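PDB 6PWK: GGDEF and EAL domain-containing protein from Vibrio cholerae O1 str. 2010EL-1786, which binds the second messenger c-di-GMP through its EAL domain and, as the LapD receptor, probably relays that signal to the control of large adhesins in biofilm formation. Local coordinates for residues Q205-S210 with I406-G411; Y353-Y358 with T386-R391. All blocks are in the same frame, centred on the assembly; numbering follows the deposited sequence.

Interaction 1 of 2, residues Q205-S210 with I406-G411; sequences QAANSS and IEVFQG. With C2E (9,9'-[(2R,3R,3aS,5S,7aR,9R,10R,10aS,12S,14aR)-3,5,10,12-tetrahydroxy-5,12-dioxidooctahydro-2H,7H-difuro[3,2-d:3',2'-j][1,3,7,9,2,8]tetraoxadiphosphacyclododecine-2,9-diyl]bis(2-amino-1,9-dihydro-6H-purin-6-one)), chain C.
Gln205 and Gln410 meet through their terminal amides: Gln410 NE2 donates to Gln205 OE1 at 2.8 Å, a bent bond with an N-H...O angle of 139°. The two amide planes stand 85° apart; NE2 is tilted from the carbonyl plane of Gln205, and OE1 in turn lies out of the amide plane of Gln410. Both polar atoms of the Gln205 amide are therefore used, because its NE2 gives a hydrogen to N7 of a c-di-GMP guanine at 3.2 Å. With CG trans to the backbone N (chi1 -168°) and the rest of the chain extended, Gln205 carries its amide past Gln410 to the base. Gln410 is likewise engaged at both atoms, its NE2 also binding Glu218 of the magnesium site and its OE1 accepting from Lys355, so this second-shell amide ties the metal ligand to the base-binding Gln205. Next to them Gly411 runs along the edge of the same guanine, its CA 3.3 Å from O6; at its backbone angles a side chain would run into the carbonyl O of Gln410, and O6 would crowd it as well.

The backbones form an antiparallel pairing that fastens the short strand 408-409, late in the EAL-domain TIM-like barrel, to strand 200-209. Asn208 and Phe409 are a hydrogen-bonded pair: Phe409 N reaches Asn208 O at 2.7 Å and Asn208 N reaches Phe409 O at 3.0 Å. The latter carbonyl also receives a CA-H...O contact from Ala207 CA at 3.4 Å. Apolar contact is slight, chiefly Ala207 CB against Val408 CG2 at 3.6 Å. The Phe409 ring presents its edge to Asn208 O, while Leu398 and Leu401 of helix 395-402 pack against its side chain. Farther along, Ser209 CA approaches Glu407 O at 3.5 Å, and Ser209 OG accepts weak bonds from the backbone N of Trp211 and of Lys213.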
loop_
_atom_site.group_PDB
_atom_site.type_symbol
_atom_site.label_atom_id
_atom_site.label_comp_id
_atom_site.label_asym_id
_atom_site.label_seq_id
_atom_site.Cartn_x
_atom_site.Cartn_y
_atom_site.Cartn_z
ATOM N N GLN A 205 -19.849 28.403 0.367
ATOM C CA GLN A 205 -20.165 28.898 1.702
ATOM C C GLN A 205 -19.020 29.779 2.183
ATOM O O GLN A 205 -17.872 29.327 2.257
ATOM C CB GLN A 205 -20.405 27.746 2.678
ATOM C CG GLN A 205 -21.011 28.186 4.001
ATOM C CD GLN A 205 -21.221 27.036 4.962
ATOM O OE1 GLN A 205 -20.334 26.205 5.160
ATOM N NE2 GLN A 205 -22.402 26.979 5.566
ATOM N N ALA A 206 -19.336 31.027 2.515
ATOM C CA ALA A 206 -18.313 31.995 2.880
ATOM C C ALA A 206 -17.929 31.866 4.348
ATOM O O ALA A 206 -18.788 31.725 5.224
ATOM C CB ALA A 206 -18.799 33.414 2.591
ATOM N N ALA A 207 -16.625 31.910 4.609
ATOM C CA ALA A 207 -16.085 31.974 5.963
ATOM C C ALA A 207 -15.749 33.431 6.254
ATOM O O ALA A 207 -14.792 33.977 5.696
ATOM C CB ALA A 207 -14.856 31.079 6.104
ATOM N N ASN A 208 -16.537 34.060 7.123
ATOM C CA ASN A 208 -16.452 35.492 7.365
ATOM C C ASN A 208 -15.977 35.780 8.781
ATOM O O ASN A 208 -16.262 35.028 9.719
ATOM C CB ASN A 208 -17.806 36.178 7.139
ATOM C CG ASN A 208 -18.280 36.081 5.704
ATOM O OD1 ASN A 208 -17.481 35.902 4.785
ATOM N ND2 ASN A 208 -19.585 36.203 5.502
ATOM N N SER A 209 -15.252 36.886 8.923
ATOM C CA SER A 209 -14.856 37.388 10.228
ATOM C C SER A 209 -16.027 38.127 10.872
ATOM O O SER A 209 -17.092 38.301 10.273
ATOM C CB SER A 209 -13.638 38.304 10.093
ATOM O OG SER A 209 -13.970 39.487 9.387
ATOM N N SER A 210 -15.831 38.572 12.116
ATOM C CA SER A 210 -16.856 39.376 12.774
ATOM C C SER A 210 -17.038 40.731 12.106
ATOM O O SER A 210 -18.065 41.382 12.323
ATOM C CB SER A 210 -16.510 39.571 14.249
ATOM O OG SER A 210 -15.273 40.246 14.388
ATOM N N ILE A 406 -12.309 33.079 18.361
ATOM C CA ILE A 406 -12.280 32.542 17.003
ATOM C C ILE A 406 -12.371 33.703 16.022
ATOM O O ILE A 406 -13.219 34.590 16.171
ATOM C CB ILE A 406 -13.421 31.536 16.788
ATOM C CG1 ILE A 406 -13.397 30.465 17.879
ATOM C CG2 ILE A 406 -13.320 30.897 15.411
ATOM C CD1 ILE A 406 -12.099 29.691 17.947
ATOM N N GLU A 407 -11.497 33.702 15.013
ATOM C CA GLU A 407 -11.396 34.856 14.126
ATOM C C GLU A 407 -12.537 34.899 13.115
ATOM O O GLU A 407 -13.235 35.913 13.003
ATOM C CB GLU A 407 -10.039 34.856 13.415
ATOM C CG GLU A 407 -8.888 35.321 14.299
ATOM C CD GLU A 407 -7.618 35.602 13.518
ATOM O OE1 GLU A 407 -7.169 34.713 12.764
ATOM O OE2 GLU A 407 -7.074 36.719 13.653
ATOM N N VAL A 408 -12.742 33.814 12.368
ATOM C CA VAL A 408 -13.759 33.781 11.326
ATOM C C VAL A 408 -14.684 32.595 11.571
ATOM O O VAL A 408 -14.305 31.602 12.202
ATOM C CB VAL A 408 -13.131 33.728 9.907
ATOM C CG1 VAL A 408 -11.627 33.934 9.979
ATOM C CG2 VAL A 408 -13.460 32.437 9.187
ATOM N N PHE A 409 -15.920 32.715 11.080
ATOM C CA PHE A 409 -16.965 31.731 11.320
ATOM C C PHE A 409 -17.592 31.307 10.000
ATOM O O PHE A 409 -17.602 32.062 9.025
ATOM C CB PHE A 409 -18.047 32.288 12.258
ATOM C CG PHE A 409 -17.506 32.851 13.541
ATOM C CD1 PHE A 409 -17.010 34.144 13.594
ATOM C CD2 PHE A 409 -17.494 32.087 14.697
ATOM C CE1 PHE A 409 -16.508 34.662 14.772
ATOM C CE2 PHE A 409 -16.997 32.602 15.879
ATOM C CZ PHE A 409 -16.502 33.889 15.916
ATOM N N GLN A 410 -18.127 30.088 9.985
ATOM C CA GLN A 410 -18.744 29.517 8.797
ATOM C C GLN A 410 -19.932 28.667 9.217
ATOM O O GLN A 410 -19.885 27.990 10.247
ATOM C CB GLN A 410 -17.735 28.675 7.998
ATOM C CG GLN A 410 -18.241 28.190 6.647
ATOM C CD GLN A 410 -17.206 27.377 5.889
ATOM O OE1 GLN A 410 -16.034 27.335 6.265
ATOM N NE2 GLN A 410 -17.637 26.724 4.816
ATOM N N GLY A 411 -20.992 28.709 8.430
ATOM C CA GLY A 411 -22.173 27.923 8.726
ATOM C C GLY A 411 -23.425 28.612 8.223
ATOM O O GLY A 411 -23.379 29.665 7.593
HETATM P P1 C2E C . -17.038 19.293 5.350
HETATM O O2P C2E C . -15.630 19.751 5.077
HETATM O O1P C2E C . -17.179 19.343 6.845
HETATM O "O5'" C2E C . -18.144 20.363 4.792
HETATM C "C5'" C2E C . -19.108 20.829 5.677
HETATM C "C4'" C2E C . -20.374 19.956 5.456
HETATM O "O4'" C2E C . -21.293 20.259 6.325
HETATM C "C3'" C2E C . -21.034 20.274 4.102
HETATM O "O3'" C2E C . -21.910 19.284 3.856
HETATM C "C2'" C2E C . -21.828 21.538 4.465
HETATM O "O2'" C2E C . -22.876 21.797 3.438
HETATM C "C1'" C2E C . -22.420 21.109 5.544
HETATM N N9 C2E C . -22.918 22.029 6.535
HETATM C C8 C2E C . -22.279 23.154 6.131
HETATM N N7 C2E C . -22.643 24.139 6.991
HETATM C C5 C2E C . -23.469 23.630 7.899
HETATM C C6 C2E C . -24.210 24.206 9.119
HETATM O O6 C2E C . -24.115 25.347 9.425
HETATM N N1 C2E C . -25.043 23.354 9.911
HETATM C C2 C2E C . -25.206 21.958 9.597
HETATM N N2 C2E C . -26.041 21.044 10.371
HETATM N N3 C2E C . -24.488 21.446 8.441
HETATM C C4 C2E C . -23.624 22.322 7.610
HETATM P P11 C2E C . -21.719 18.617 2.348
HETATM O O21 C2E C . -22.047 19.471 1.152
HETATM O O11 C2E C . -22.675 17.454 2.281
HETATM O O5A C2E C . -20.176 18.036 2.439
HETATM C C5A C2E C . -20.083 16.893 3.245
HETATM C C4A C2E C . -18.709 16.358 3.200
HETATM O O4A C2E C . -18.464 15.886 2.007
HETATM C C3A C2E C . -17.589 17.582 3.486
HETATM O O3A C2E C . -17.323 17.708 4.961
HETATM C C2A C2E C . -16.569 17.244 2.899
HETATM O O2A C2E C . -15.703 16.405 3.802
HETATM C C1A C2E C . -17.088 16.381 1.623
HETATM N N91 C2E C . -17.128 17.131 0.546
HETATM C C81 C2E C . -18.060 18.011 0.149
HETATM N N71 C2E C . -17.629 18.513 -1.024
HETATM C C51 C2E C . -16.463 17.949 -1.326
HETATM C C61 C2E C . -15.517 18.121 -2.508
HETATM O O61 C2E C . -15.810 18.884 -3.358
HETATM N N11 C2E C . -14.299 17.375 -2.590
HETATM C C21 C2E C . -13.954 16.448 -1.549
HETATM N N21 C2E C . -12.714 15.691 -1.636
HETATM N N31 C2E C . -14.868 16.293 -0.416
HETATM C C41 C2E C . -16.138 17.076 -0.340
#

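Interaction 2 of 2, residues Y353-Y358 with T386-R391; sequences YVKLDY and TTIASR. With C2E (9,9'-[(2R,3R,3aS,5S,7aR,9R,10R,10aS,12S,14aR)-3,5,10,12-tetrahydroxy-5,12-dioxidooctahydro-2H,7H-difuro[3,2-d:3',2'-j][1,3,7,9,2,8]tetraoxadiphosphacyclododecine-2,9-diyl]bis(2-amino-1,9-dihydro-6H-purin-6-one)), chain C.
The guanidinium of Arg391 lies flat on the ring of Tyr358, with centres 3.4 Å apart and planes 15° from parallel. CZ sits only 11° off the ring normal, which makes this a cation-pi stack over the face. Tyr358 OH is hydrogen-bonded to Glu167. On the opposite guanidinium face lies the ribose O4' of c-di-GMP, and phosphate O1P lies at its edge, in plane, where NH1 gives it a weak hydrogen bond at 2.7 Å. Bends at chi2 and chi3 turn the arginine chain so that CG rests against the guanine while its head meets the phosphate.

Behind this ligand-facing end, strands 353-356 and 386-389 run parallel as neighbours in the EAL barrel, joined by helix 367-382 in a beta-alpha-beta unit. Here the packing is close and buried. Val354 N, Ile388 N and Leu356 N donate in turn to Thr386 O, Val354 O and Ile388 O, the last bond 2.6 Å long and nearly straight at 170°. On the inner face Ile388 CD1 approaches Tyr353 CD1 at 3.7 Å, and Ile388 CG2 lies 4.0 Å from Lys355 CE. Lys355 NZ forms salt bridges with Glu304 and Glu218, both magnesium ligands. Tyr353 OH is hydrogen-bonded to Glu304. Leu356 CD1 only skirts Ala389 CB at 4.4 Å, its side chain packing on helix 367-382. The looser side is at partly exposed Thr386, whose CB is 4.1 Å from Tyr353 CB.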
loop_
_atom_site.group_PDB
_atom_site.type_symbol
_atom_site.label_atom_id
_atom_site.label_comp_id
_atom_site.label_asym_id
_atom_site.label_seq_id
_atom_site.Cartn_x
_atom_site.Cartn_y
_atom_site.Cartn_z
ATOM N N TYR A 353 -4.580 28.194 7.757
ATOM C CA TYR A 353 -5.720 28.301 8.653
ATOM C C TYR A 353 -6.001 26.939 9.268
ATOM O O TYR A 353 -5.462 25.914 8.842
ATOM C CB TYR A 353 -6.962 28.824 7.925
ATOM C CG TYR A 353 -7.473 27.904 6.840
ATOM C CD1 TYR A 353 -8.415 26.922 7.120
ATOM C CD2 TYR A 353 -7.017 28.021 5.534
ATOM C CE1 TYR A 353 -8.885 26.078 6.130
ATOM C CE2 TYR A 353 -7.483 27.183 4.537
ATOM C CZ TYR A 353 -8.417 26.215 4.841
ATOM O OH TYR A 353 -8.884 25.379 3.852
ATOM N N VAL A 354 -6.861 26.942 10.280
ATOM C CA VAL A 354 -7.388 25.721 10.877
ATOM C C VAL A 354 -8.896 25.880 10.999
ATOM O O VAL A 354 -9.378 26.830 11.629
ATOM C CB VAL A 354 -6.749 25.412 12.244
ATOM C CG1 VAL A 354 -5.327 24.908 12.059
ATOM C CG2 VAL A 354 -6.754 26.642 13.143
ATOM N N LYS A 355 -9.641 24.976 10.371
ATOM C CA LYS A 355 -11.093 24.952 10.471
ATOM C C LYS A 355 -11.472 23.942 11.547
ATOM O O LYS A 355 -11.175 22.751 11.412
ATOM C CB LYS A 355 -11.731 24.598 9.129
ATOM C CG LYS A 355 -13.209 24.943 9.034
ATOM C CD LYS A 355 -13.687 24.937 7.590
ATOM C CE LYS A 355 -12.935 25.964 6.756
ATOM N NZ LYS A 355 -13.455 26.045 5.362
ATOM N N LEU A 356 -12.108 24.422 12.613
ATOM C CA LEU A 356 -12.376 23.585 13.774
ATOM C C LEU A 356 -13.253 22.394 13.409
ATOM O O LEU A 356 -14.057 22.445 12.474
ATOM C CB LEU A 356 -13.054 24.403 14.872
ATOM C CG LEU A 356 -12.187 25.413 15.623
ATOM C CD1 LEU A 356 -13.052 26.301 16.502
ATOM C CD2 LEU A 356 -11.143 24.690 16.454
ATOM N N ASP A 357 -13.077 21.308 14.156
ATOM C CA ASP A 357 -13.986 20.174 14.061
ATOM C C ASP A 357 -15.399 20.631 14.395
ATOM O O ASP A 357 -15.623 21.316 15.398
ATOM C CB ASP A 357 -13.534 19.063 15.013
ATOM C CG ASP A 357 -14.328 17.778 14.846
ATOM O OD1 ASP A 357 -15.275 17.748 14.032
ATOM O OD2 ASP A 357 -13.997 16.788 15.533
ATOM N N TYR A 358 -16.357 20.259 13.543
ATOM C CA TYR A 358 -17.731 20.704 13.740
ATOM C C TYR A 358 -18.366 20.120 14.994
ATOM O O TYR A 358 -19.436 20.587 15.396
ATOM C CB TYR A 358 -18.581 20.364 12.514
ATOM C CG TYR A 358 -19.016 18.918 12.400
ATOM C CD1 TYR A 358 -18.206 17.972 11.783
ATOM C CD2 TYR A 358 -20.252 18.505 12.884
ATOM C CE1 TYR A 358 -18.608 16.653 11.668
ATOM C CE2 TYR A 358 -20.661 17.191 12.775
ATOM C CZ TYR A 358 -19.836 16.269 12.167
ATOM O OH TYR A 358 -20.243 14.962 12.055
ATOM N N THR A 386 -4.853 31.432 11.258
ATOM C CA THR A 386 -6.254 31.811 11.362
ATOM C C THR A 386 -7.095 30.616 11.796
ATOM O O THR A 386 -6.963 29.520 11.246
ATOM C CB THR A 386 -6.752 32.350 10.021
ATOM O OG1 THR A 386 -5.927 33.443 9.603
ATOM C CG2 THR A 386 -8.191 32.821 10.134
ATOM N N THR A 387 -7.956 30.825 12.787
ATOM C CA THR A 387 -8.882 29.797 13.239
ATOM C C THR A 387 -10.266 30.062 12.662
ATOM O O THR A 387 -10.729 31.206 12.627
ATOM C CB THR A 387 -8.964 29.748 14.766
ATOM O OG1 THR A 387 -9.487 30.987 15.257
ATOM C CG2 THR A 387 -7.590 29.503 15.362
ATOM N N ILE A 388 -10.922 28.997 12.212
ATOM C CA ILE A 388 -12.236 29.083 11.587
ATOM C C ILE A 388 -13.165 28.108 12.295
ATOM O O ILE A 388 -12.890 26.903 12.336
ATOM C CB ILE A 388 -12.179 28.774 10.082
ATOM C CG1 ILE A 388 -11.187 29.705 9.378
ATOM C CG2 ILE A 388 -13.566 28.876 9.463
ATOM C CD1 ILE A 388 -11.056 29.453 7.891
ATOM N N ALA A 389 -14.256 28.625 12.855
ATOM C CA ALA A 389 -15.297 27.769 13.401
ATOM C C ALA A 389 -16.152 27.213 12.270
ATOM O O ALA A 389 -16.387 27.877 11.258
ATOM C CB ALA A 389 -16.169 28.536 14.393
ATOM N N SER A 390 -16.621 25.981 12.450
ATOM C CA SER A 390 -17.231 25.220 11.370
ATOM C C SER A 390 -18.656 24.820 11.722
ATOM O O SER A 390 -18.938 24.412 12.855
ATOM C CB SER A 390 -16.402 23.966 11.054
ATOM O OG SER A 390 -16.996 23.198 10.021
ATOM N N ARG A 391 -19.546 24.942 10.734
ATOM C CA ARG A 391 -20.922 24.450 10.820
ATOM C C ARG A 391 -21.685 25.101 11.977
ATOM O O ARG A 391 -22.363 24.436 12.762
ATOM C CB ARG A 391 -20.945 22.921 10.913
ATOM C CG ARG A 391 -20.920 22.260 9.538
ATOM C CD ARG A 391 -19.997 21.056 9.428
ATOM N NE ARG A 391 -20.676 19.797 9.721
ATOM C CZ ARG A 391 -20.350 18.630 9.176
ATOM N NH1 ARG A 391 -19.357 18.559 8.300
ATOM N NH2 ARG A 391 -21.021 17.534 9.499
HETATM P P1 C2E C . -17.038 19.293 5.350
HETATM O O2P C2E C . -15.630 19.751 5.077
HETATM O O1P C2E C . -17.179 19.343 6.845
HETATM O "O5'" C2E C . -18.144 20.363 4.792
HETATM C "C5'" C2E C . -19.108 20.829 5.677
HETATM C "C4'" C2E C . -20.374 19.956 5.456
HETATM O "O4'" C2E C . -21.293 20.259 6.325
HETATM C "C3'" C2E C . -21.034 20.274 4.102
HETATM O "O3'" C2E C . -21.910 19.284 3.856
HETATM C "C2'" C2E C . -21.828 21.538 4.465
HETATM O "O2'" C2E C . -22.876 21.797 3.438
HETATM C "C1'" C2E C . -22.420 21.109 5.544
HETATM N N9 C2E C . -22.918 22.029 6.535
HETATM C C8 C2E C . -22.279 23.154 6.131
HETATM N N7 C2E C . -22.643 24.139 6.991
HETATM C C5 C2E C . -23.469 23.630 7.899
HETATM C C6 C2E C . -24.210 24.206 9.119
HETATM O O6 C2E C . -24.115 25.347 9.425
HETATM N N1 C2E C . -25.043 23.354 9.911
HETATM C C2 C2E C . -25.206 21.958 9.597
HETATM N N2 C2E C . -26.041 21.044 10.371
HETATM N N3 C2E C . -24.488 21.446 8.441
HETATM C C4 C2E C . -23.624 22.322 7.610
HETATM P P11 C2E C . -21.719 18.617 2.348
HETATM O O21 C2E C . -22.047 19.471 1.152
HETATM O O11 C2E C . -22.675 17.454 2.281
HETATM O O5A C2E C . -20.176 18.036 2.439
HETATM C C5A C2E C . -20.083 16.893 3.245
HETATM C C4A C2E C . -18.709 16.358 3.200
HETATM O O4A C2E C . -18.464 15.886 2.007
HETATM C C3A C2E C . -17.589 17.582 3.486
HETATM O O3A C2E C . -17.323 17.708 4.961
HETATM C C2A C2E C . -16.569 17.244 2.899
HETATM O O2A C2E C . -15.703 16.405 3.802
HETATM C C1A C2E C . -17.088 16.381 1.623
HETATM N N91 C2E C . -17.128 17.131 0.546
HETATM C C81 C2E C . -18.060 18.011 0.149
HETATM N N71 C2E C . -17.629 18.513 -1.024
HETATM C C51 C2E C . -16.463 17.949 -1.326
HETATM C C61 C2E C . -15.517 18.121 -2.508
HETATM O O61 C2E C . -15.810 18.884 -3.358
HETATM N N11 C2E C . -14.299 17.375 -2.590
HETATM C C21 C2E C . -13.954 16.448 -1.549
HETATM N N21 C2E C . -12.714 15.691 -1.636
HETATM N N31 C2E C . -14.868 16.293 -0.416
HETATM C C41 C2E C . -16.138 17.076 -0.340
#

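The centres of the two interactions lie about 8 Å apart within the EAL domain. Strands 386-389 and 408-409 are parallel neighbours, joined by a backbone contact between Val408 O and Ala389 N, so the sheet runs 353-356, 386-389, 408-409, 200-209. In sequence, 205-210 comes first, both segments of interaction 2 follow, and 406-411 comes last; interaction 1 thus brings the domain's late strand back to an early one, whereas interaction 2 joins successive strands. The two meet beside the magnesium site, where Lys355 and Gln410 touch. Both also touch the same c-di-GMP, interaction 1 at a guanine and interaction 2 at base, ribose and phosphate.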